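Local coordinates for protein endo-beta-1,4-glucanase (PDB 2JEM) that hydrolyses beta-1,4-glucosidic bonds of glucans, xyloglucan included, as a bacterial family 12 glycoside hydrolase acting on plant cell wall polysaccharide, at residues 122-127 with 249-254; 153-158 with 197-202. The protein carries 1 engineered substitution. All coordinates share one frame; numbering follows the deposited sequence.

Contact 1: residues 122-127 with 249-254; sequences VSYSIS and GQINIS
I251 and I126 meet through their CG1 atoms, 3.7 Å apart, and form an antiparallel non-hydrogen-bonded pair. I251 sends CG1 away from its own backbone N (chi1 -170°), and this carries CD1 across to Y124 of the neighbouring strand. There I251 CD1 lies 3.8 Å from Y124 CD2, oblique to the ring. The next pair on this face is Y124 with I253, where Y124 CB meets I253 CG1 at 3.9 Å. With an alanine in place of I251, a gap is likely to open between the Y124 ring and I126 CG1, leaving both less firmly packed. The backbones are tied by hydrogen bonds on both sides of the I126-I251 pair. S125 N reaches N252 O at 2.9 Å, and N252 N returns to S125 O. S127 and Q250 bond in the same reciprocal way, though Q250 N to S127 O is more bent (136° at the hydrogen). The opposite face carries S125, S127, Q250 and N252. Here a water gives a hydrogen bond to S127 O (2.7 Å) and accepts one from Q250 NE2 (2.9 Å). N252 ND2 is hydrogen-bonded to D72 and Y66 of neighbouring strands, and S125 OG bonds Q209. The apolar face is positioned by the second shell. W75 and W77 of the adjacent strand 72-79 touch I251 and I126 respectively, while the Y124 ring meets F240 with planes about 50° apart. A134 of strand 131-141 touches Y124 and I126. One greasy face turned to a second sheet and one polar face turned outward are typical of the beta-sandwich of family 12 hydrolases.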
ATOM      1  N   VAL A 122       2.846   9.564  -7.375  1.00 12.94           N
ATOM      2  CA  VAL A 122       3.673   8.439  -7.767  1.00 12.52           C
ATOM      3  C   VAL A 122       3.741   8.354  -9.293  1.00 11.91           C
ATOM      4  O   VAL A 122       2.744   8.585  -9.965  1.00 11.94           O
ATOM      5  CB  VAL A 122       3.204   7.087  -7.120  1.00 12.64           C
ATOM      6  CG1 VAL A 122       1.941   6.548  -7.771  1.00 12.91           C
ATOM      7  CG2 VAL A 122       4.344   6.046  -7.173  1.00 13.37           C
ATOM      8  N   SER A 123       4.934   8.059  -9.813  1.00 11.96           N
ATOM      9  CA  SER A 123       5.098   7.654 -11.209  1.00 11.73           C
ATOM     10  C   SER A 123       5.979   6.416 -11.175  1.00 11.08           C
ATOM     11  O   SER A 123       6.988   6.378 -10.458  1.00  9.65           O
ATOM     12  CB  SER A 123       5.761   8.742 -12.018  1.00 12.60           C
ATOM     13  OG  SER A 123       5.002   9.932 -11.988  1.00 14.55           O
ATOM     14  N   TYR A 124       5.597   5.391 -11.915  1.00 10.53           N
ATOM     15  CA  TYR A 124       6.341   4.142 -11.856  1.00 10.35           C
ATOM     16  C   TYR A 124       6.203   3.404 -13.184  1.00 11.07           C
ATOM     17  O   TYR A 124       5.377   3.762 -14.037  1.00 11.54           O
ATOM     18  CB  TYR A 124       5.811   3.274 -10.694  1.00 10.47           C
ATOM     19  CG  TYR A 124       4.471   2.677 -11.030  1.00 10.68           C
ATOM     20  CD1 TYR A 124       3.285   3.413 -10.832  1.00  8.72           C
ATOM     21  CD2 TYR A 124       4.379   1.392 -11.577  1.00 10.66           C
ATOM     22  CE1 TYR A 124       2.055   2.886 -11.162  1.00  9.77           C
ATOM     23  CE2 TYR A 124       3.132   0.846 -11.922  1.00 10.09           C
ATOM     24  CZ  TYR A 124       1.979   1.604 -11.702  1.00 10.02           C
ATOM     25  OH  TYR A 124       0.766   1.064 -12.056  1.00 10.51           O
ATOM     26  N   SER A 125       7.022   2.371 -13.358  1.00 11.14           N
ATOM     27  CA  SER A 125       6.921   1.510 -14.524  1.00 10.93           C
ATOM     28  C   SER A 125       7.320   0.122 -14.080  1.00 10.63           C
ATOM     29  O   SER A 125       8.387  -0.037 -13.487  1.00 10.83           O
ATOM     30  CB  SER A 125       7.859   1.973 -15.628  1.00 10.96           C
ATOM     31  OG  SER A 125       7.694   1.132 -16.765  1.00 13.49           O
ATOM     32  N   ILE A 126       6.431  -0.840 -14.313  1.00 10.57           N
ATOM     33  CA  ILE A 126       6.705  -2.259 -14.093  1.00 11.51           C
ATOM     34  C   ILE A 126       7.084  -3.018 -15.377  1.00 11.79           C
ATOM     35  O   ILE A 126       6.424  -2.898 -16.421  1.00 11.97           O
ATOM     36  CB  ILE A 126       5.497  -2.974 -13.388  1.00 10.39           C
ATOM     37  CG1 ILE A 126       5.273  -2.414 -11.969  1.00 10.87           C
ATOM     38  CG2 ILE A 126       5.710  -4.502 -13.306  1.00 10.99           C
ATOM     39  CD1 ILE A 126       3.944  -2.925 -11.311  1.00 11.06           C
ATOM     40  N   SER A 127       8.124  -3.843 -15.275  1.00 12.50           N
ATOM     41  CA  SER A 127       8.400  -4.844 -16.302  1.00 12.88           C
ATOM     42  C   SER A 127       8.440  -6.224 -15.631  1.00 12.52           C
ATOM     43  O   SER A 127       9.370  -6.530 -14.894  1.00 11.60           O
ATOM     44  CB  SER A 127       9.730  -4.547 -17.003  1.00 13.65           C
ATOM     45  OG  SER A 127       9.972  -5.525 -18.011  1.00 15.83           O
ATOM     46  N   GLY A 249      10.233 -10.046 -12.132  1.00 11.95           N
ATOM     47  CA  GLY A 249      10.224  -8.720 -12.744  1.00 10.59           C
ATOM     48  C   GLY A 249      10.822  -7.655 -11.865  1.00  9.29           C
ATOM     49  O   GLY A 249      11.612  -7.932 -10.974  1.00  8.28           O
ATOM     50  N   GLN A 250      10.401  -6.428 -12.131  1.00  9.48           N
ATOM     51  CA  GLN A 250      10.987  -5.248 -11.516  1.00  8.89           C
ATOM     52  C   GLN A 250      10.050  -4.061 -11.666  1.00  8.41           C
ATOM     53  O   GLN A 250       9.196  -4.006 -12.581  1.00  8.18           O
ATOM     54  CB  GLN A 250      12.337  -4.937 -12.191  1.00  8.39           C
ATOM     55  CG  GLN A 250      12.190  -4.544 -13.691  1.00  9.43           C
ATOM     56  CD  GLN A 250      13.545  -4.386 -14.360  1.00  9.18           C
ATOM     57  OE1 GLN A 250      14.292  -3.471 -14.025  1.00 11.57           O
ATOM     58  NE2 GLN A 250      13.860  -5.269 -15.305  1.00  9.24           N
ATOM     59  N   ILE A 251      10.248  -3.094 -10.782  1.00  9.91           N
ATOM     60  CA  ILE A 251       9.576  -1.812 -10.831  1.00 10.31           C
ATOM     61  C   ILE A 251      10.639  -0.738 -10.656  1.00 11.26           C
ATOM     62  O   ILE A 251      11.620  -0.900  -9.906  1.00 10.25           O
ATOM     63  CB  ILE A 251       8.497  -1.688  -9.704  1.00 10.90           C
ATOM     64  CG1 ILE A 251       7.621  -0.447  -9.889  1.00 10.84           C
ATOM     65  CG2 ILE A 251       9.153  -1.753  -8.287  1.00  9.25           C
ATOM     66  CD1 ILE A 251       6.382  -0.410  -8.949  1.00 11.56           C
ATOM     67  N   ASN A 252      10.450   0.355 -11.382  1.00 10.75           N
ATOM     68  CA  ASN A 252      11.192   1.564 -11.096  1.00 11.16           C
ATOM     69  C   ASN A 252      10.177   2.654 -10.791  1.00 11.68           C
ATOM     70  O   ASN A 252       9.170   2.791 -11.470  1.00 11.00           O
ATOM     71  CB  ASN A 252      12.067   1.989 -12.278  1.00 11.30           C
ATOM     72  CG  ASN A 252      12.840   3.283 -11.991  1.00 11.89           C
ATOM     73  OD1 ASN A 252      12.487   4.362 -12.504  1.00 14.99           O
ATOM     74  ND2 ASN A 252      13.836   3.192 -11.132  1.00 12.51           N
ATOM     75  N   ILE A 253      10.477   3.419  -9.756  1.00 12.56           N
ATOM     76  CA  ILE A 253       9.646   4.520  -9.309  1.00 13.18           C
ATOM     77  C   ILE A 253      10.441   5.801  -9.526  1.00 13.82           C
ATOM     78  O   ILE A 253      11.573   5.961  -9.022  1.00 13.14           O
ATOM     79  CB  ILE A 253       9.240   4.333  -7.830  1.00 13.83           C
ATOM     80  CG1 ILE A 253       8.282   3.149  -7.705  1.00 12.75           C
ATOM     81  CG2 ILE A 253       8.542   5.580  -7.283  1.00 12.86           C
ATOM     82  CD1 ILE A 253       8.189   2.616  -6.271  1.00 18.26           C
ATOM     83  N   SER A 254       9.852   6.696 -10.313  1.00 14.08           N
ATOM     84  CA  SER A 254      10.542   7.941 -10.707  1.00 14.44           C
ATOM     85  C   SER A 254      10.012   9.194 -10.014  1.00 14.96           C
ATOM     86  O   SER A 254      10.592  10.274 -10.150  1.00 14.91           O
ATOM     87  CB  SER A 254      10.464   8.131 -12.217  1.00 14.33           C
ATOM     88  OG  SER A 254       9.121   8.254 -12.662  1.00 15.88           O
TER
HETATM   89  O   HOH W   1      10.444  -1.470 -14.628  1.00 15.20           O
HETATM   90  O   HOH W   2      11.829  -7.236 -15.870  1.00 12.13           O

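Contact 2: residues 153-158 with 197-202; sequences TDQIMI and WNVFSF. Engineered in segment 153-158: Q155 (natural residue Glu).
Q155 OE1 takes a hydrogen bond from W197 NE1 (3.0 Å). The donor lies above the amide's carbonyl plane, and the amide and indole planes are 69° apart. Q155 is an engineered residue; the natural one is Glu. Its CG stands anti to the backbone N (chi1 178°), and the extended chain brings OE1 to the indole. Q155 CB also lies 3.5 Å from W197 CD1. The strands run parallel throughout, and the tight part is the buried end at I156 to I158. M157 N bonds F200 O and M157 O receives F202 N, each at 2.8 Å. I156 CG2 touches the edge of the F202 ring at CE1, 3.7 Å away, and helix 215-225 covers I156 and I158. The other end is looser. T153, W197 and N198 are partly exposed there. T153 points its CB away, and its O takes N198 N at a longer 3.2 Å. Beside them D154 is buried. Its OD2 takes N198 ND2 from above the carboxylate plane (3.0 Å), and F200 points its CE2 edge at the same oxygen. D154 OD1 accepts T153 OG1 and makes a salt bridge to K233. Q155 NE2 bonds D137. Both polar groups are thus gripped through each terminal atom, which probably fixes their rotation.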
ATOM      1  N   THR A 153      -7.746  -1.236  12.097  1.00  9.91           N
ATOM      2  CA  THR A 153      -9.200  -1.412  12.027  1.00 10.46           C
ATOM      3  C   THR A 153      -9.666  -1.466  10.573  1.00 10.23           C
ATOM      4  O   THR A 153     -10.690  -2.088  10.261  1.00 10.24           O
ATOM      5  CB  THR A 153      -9.936  -0.225  12.741  1.00 10.22           C
ATOM      6  OG1 THR A 153      -9.500   1.022  12.175  1.00 11.46           O
ATOM      7  CG2 THR A 153      -9.637  -0.207  14.269  1.00 10.98           C
ATOM      8  N   ASP A 154      -8.933  -0.781   9.678  1.00 10.27           N
ATOM      9  CA  ASP A 154      -9.271  -0.720   8.236  1.00 10.14           C
ATOM     10  C   ASP A 154      -8.034  -0.622   7.375  1.00 10.24           C
ATOM     11  O   ASP A 154      -7.032  -0.037   7.796  1.00 10.24           O
ATOM     12  CB  ASP A 154     -10.157   0.491   7.910  1.00 10.55           C
ATOM     13  CG  ASP A 154     -11.387   0.569   8.807  1.00 11.27           C
ATOM     14  OD1 ASP A 154     -11.246   1.096   9.927  1.00 13.81           O
ATOM     15  OD2 ASP A 154     -12.481   0.119   8.383  1.00 11.84           O
ATOM     16  N   GLN A 155      -8.135  -1.200   6.176  1.00  8.87           N
ATOM     17  CA  GLN A 155      -7.116  -1.099   5.145  1.00  9.86           C
ATOM     18  C   GLN A 155      -7.835  -0.537   3.912  1.00  9.07           C
ATOM     19  O   GLN A 155      -8.935  -0.995   3.575  1.00  9.33           O
ATOM     20  CB  GLN A 155      -6.554  -2.499   4.837  1.00  9.54           C
ATOM     21  CG  GLN A 155      -5.493  -2.504   3.710  1.00  9.95           C
ATOM     22  CD  GLN A 155      -5.069  -3.909   3.341  1.00 12.21           C
ATOM     23  OE1 GLN A 155      -5.671  -4.898   3.799  1.00 10.71           O
ATOM     24  NE2 GLN A 155      -4.039  -4.020   2.502  1.00 12.34           N
ATOM     25  N   ILE A 156      -7.221   0.445   3.243  1.00  8.29           N
ATOM     26  CA  ILE A 156      -7.718   0.922   1.944  1.00  8.41           C
ATOM     27  C   ILE A 156      -6.622   0.637   0.907  1.00  8.86           C
ATOM     28  O   ILE A 156      -5.435   0.999   1.109  1.00  8.49           O
ATOM     29  CB  ILE A 156      -8.037   2.444   1.953  1.00  7.84           C
ATOM     30  CG1 ILE A 156      -9.063   2.769   3.073  1.00  9.28           C
ATOM     31  CG2 ILE A 156      -8.537   2.909   0.555  1.00 10.11           C
ATOM     32  CD1 ILE A 156      -9.166   4.312   3.370  1.00  7.61           C
ATOM     33  N   MET A 157      -6.999  -0.052  -0.165  1.00  8.81           N
ATOM     34  CA  MET A 157      -6.077  -0.227  -1.284  1.00 11.29           C
ATOM     35  C   MET A 157      -6.534   0.550  -2.510  1.00 10.38           C
ATOM     36  O   MET A 157      -7.716   0.531  -2.880  1.00 11.10           O
ATOM     37  CB  MET A 157      -5.913  -1.700  -1.615  1.00 10.40           C
ATOM     38  CG  MET A 157      -5.135  -2.450  -0.527  1.00 13.29           C
ATOM     39  SD  MET A 157      -4.955  -4.194  -0.991  1.00 17.80           S
ATOM     40  CE  MET A 157      -3.657  -4.108  -2.212  1.00 13.83           C
ATOM     41  N   ILE A 158      -5.589   1.235  -3.142  1.00  8.65           N
ATOM     42  CA  ILE A 158      -5.901   1.938  -4.371  1.00  8.97           C
ATOM     43  C   ILE A 158      -4.989   1.405  -5.459  1.00  8.36           C
ATOM     44  O   ILE A 158      -3.821   1.742  -5.513  1.00  8.40           O
ATOM     45  CB  ILE A 158      -5.766   3.481  -4.230  1.00  7.95           C
ATOM     46  CG1 ILE A 158      -6.599   4.008  -3.041  1.00  8.56           C
ATOM     47  CG2 ILE A 158      -6.196   4.148  -5.558  1.00  7.96           C
ATOM     48  CD1 ILE A 158      -6.303   5.518  -2.737  1.00  9.09           C
ATOM     49  N   TRP A 197      -9.355  -6.832   9.907  1.00 12.43           N
ATOM     50  CA  TRP A 197      -9.762  -5.477   9.536  1.00 11.98           C
ATOM     51  C   TRP A 197     -10.604  -5.478   8.267  1.00 12.23           C
ATOM     52  O   TRP A 197     -10.539  -6.411   7.444  1.00 12.28           O
ATOM     53  CB  TRP A 197      -8.509  -4.587   9.346  1.00 11.71           C
ATOM     54  CG  TRP A 197      -7.487  -5.180   8.426  1.00 12.25           C
ATOM     55  CD1 TRP A 197      -7.467  -5.106   7.061  1.00 12.79           C
ATOM     56  CD2 TRP A 197      -6.323  -5.921   8.805  1.00 11.64           C
ATOM     57  NE1 TRP A 197      -6.354  -5.755   6.567  1.00 12.48           N
ATOM     58  CE2 TRP A 197      -5.639  -6.267   7.616  1.00 12.52           C
ATOM     59  CE3 TRP A 197      -5.777  -6.297  10.037  1.00 10.20           C
ATOM     60  CZ2 TRP A 197      -4.445  -6.993   7.619  1.00 13.01           C
ATOM     61  CZ3 TRP A 197      -4.595  -7.043  10.047  1.00 12.32           C
ATOM     62  CH2 TRP A 197      -3.944  -7.383   8.844  1.00 13.34           C
ATOM     63  N   ASN A 198     -11.393  -4.417   8.115  1.00 11.81           N
ATOM     64  CA  ASN A 198     -12.105  -4.162   6.877  1.00 11.37           C
ATOM     65  C   ASN A 198     -11.075  -3.843   5.812  1.00 11.64           C
ATOM     66  O   ASN A 198     -10.034  -3.212   6.112  1.00 11.24           O
ATOM     67  CB  ASN A 198     -13.056  -2.986   7.055  1.00 11.69           C
ATOM     68  CG  ASN A 198     -14.050  -3.211   8.191  1.00 12.61           C
ATOM     69  OD1 ASN A 198     -14.782  -4.197   8.188  1.00 14.94           O
ATOM     70  ND2 ASN A 198     -14.073  -2.305   9.170  1.00 13.23           N
ATOM     71  N   VAL A 199     -11.373  -4.257   4.584  1.00 10.91           N
ATOM     72  CA  VAL A 199     -10.567  -3.831   3.451  1.00 11.19           C
ATOM     73  C   VAL A 199     -11.454  -3.218   2.357  1.00 10.85           C
ATOM     74  O   VAL A 199     -12.443  -3.823   1.893  1.00 10.51           O
ATOM     75  CB  VAL A 199      -9.633  -4.967   2.930  1.00 11.34           C
ATOM     76  CG1 VAL A 199     -10.424  -6.219   2.574  1.00 12.08           C
ATOM     77  CG2 VAL A 199      -8.830  -4.496   1.720  1.00 11.73           C
ATOM     78  N   PHE A 200     -11.112  -1.985   1.984  1.00 10.36           N
ATOM     79  CA  PHE A 200     -11.828  -1.265   0.937  1.00 10.35           C
ATOM     80  C   PHE A 200     -10.870  -1.131  -0.220  1.00 10.59           C
ATOM     81  O   PHE A 200      -9.802  -0.542  -0.067  1.00 10.91           O
ATOM     82  CB  PHE A 200     -12.230   0.115   1.457  1.00  9.77           C
ATOM     83  CG  PHE A 200     -13.049   0.061   2.724  1.00 10.63           C
ATOM     84  CD1 PHE A 200     -14.399  -0.320   2.672  1.00 11.09           C
ATOM     85  CD2 PHE A 200     -12.476   0.356   3.971  1.00 10.10           C
ATOM     86  CE1 PHE A 200     -15.176  -0.391   3.841  1.00 12.10           C
ATOM     87  CE2 PHE A 200     -13.256   0.286   5.152  1.00 11.41           C
ATOM     88  CZ  PHE A 200     -14.615  -0.089   5.069  1.00 11.01           C
ATOM     89  N   SER A 201     -11.241  -1.689  -1.364  1.00 10.89           N
ATOM     90  CA  SER A 201     -10.358  -1.638  -2.524  1.00 10.81           C
ATOM     91  C   SER A 201     -10.942  -0.776  -3.627  1.00 10.50           C
ATOM     92  O   SER A 201     -12.134  -0.883  -3.937  1.00 11.02           O
ATOM     93  CB  SER A 201     -10.064  -3.037  -3.044  1.00 10.77           C
ATOM     94  OG  SER A 201      -9.561  -3.839  -1.983  1.00 12.97           O
ATOM     95  N   PHE A 202     -10.094   0.081  -4.199  1.00  9.83           N
ATOM     96  CA  PHE A 202     -10.428   0.882  -5.361  1.00  9.81           C
ATOM     97  C   PHE A 202      -9.497   0.420  -6.464  1.00 10.42           C
ATOM     98  O   PHE A 202      -8.265   0.602  -6.387  1.00 10.09           O
ATOM     99  CB  PHE A 202     -10.171   2.376  -5.107  1.00  9.62           C
ATOM    100  CG  PHE A 202     -11.025   2.961  -4.022  1.00  9.57           C
ATOM    101  CD1 PHE A 202     -10.674   2.800  -2.667  1.00  8.99           C
ATOM    102  CD2 PHE A 202     -12.194   3.667  -4.350  1.00  9.81           C
ATOM    103  CE1 PHE A 202     -11.485   3.341  -1.639  1.00  9.61           C
ATOM    104  CE2 PHE A 202     -13.015   4.205  -3.341  1.00  8.70           C
ATOM    105  CZ  PHE A 202     -12.662   4.028  -1.981  1.00  8.66           C
TER

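How the contacts relate
After several earlier strands the chain reaches strand 118-128, which holds the first half of contact 1. It then passes through strand 131-141 to 153-158, the first half of contact 2. Contact 2 closes a loop of 38 residues when the chain returns at 197-202. Helix 215-225 and strand 234-244 follow before 249-254 closes contact 1 over 121 residues. Contact 2 therefore falls wholly within the larger loop, and the two do not cross. Contact 1 joins strands of the six-stranded antiparallel sheet, and contact 2 joins strands of the larger mixed sheet. Their centres are about 23 Å apart, on opposite sides of the chain's centre.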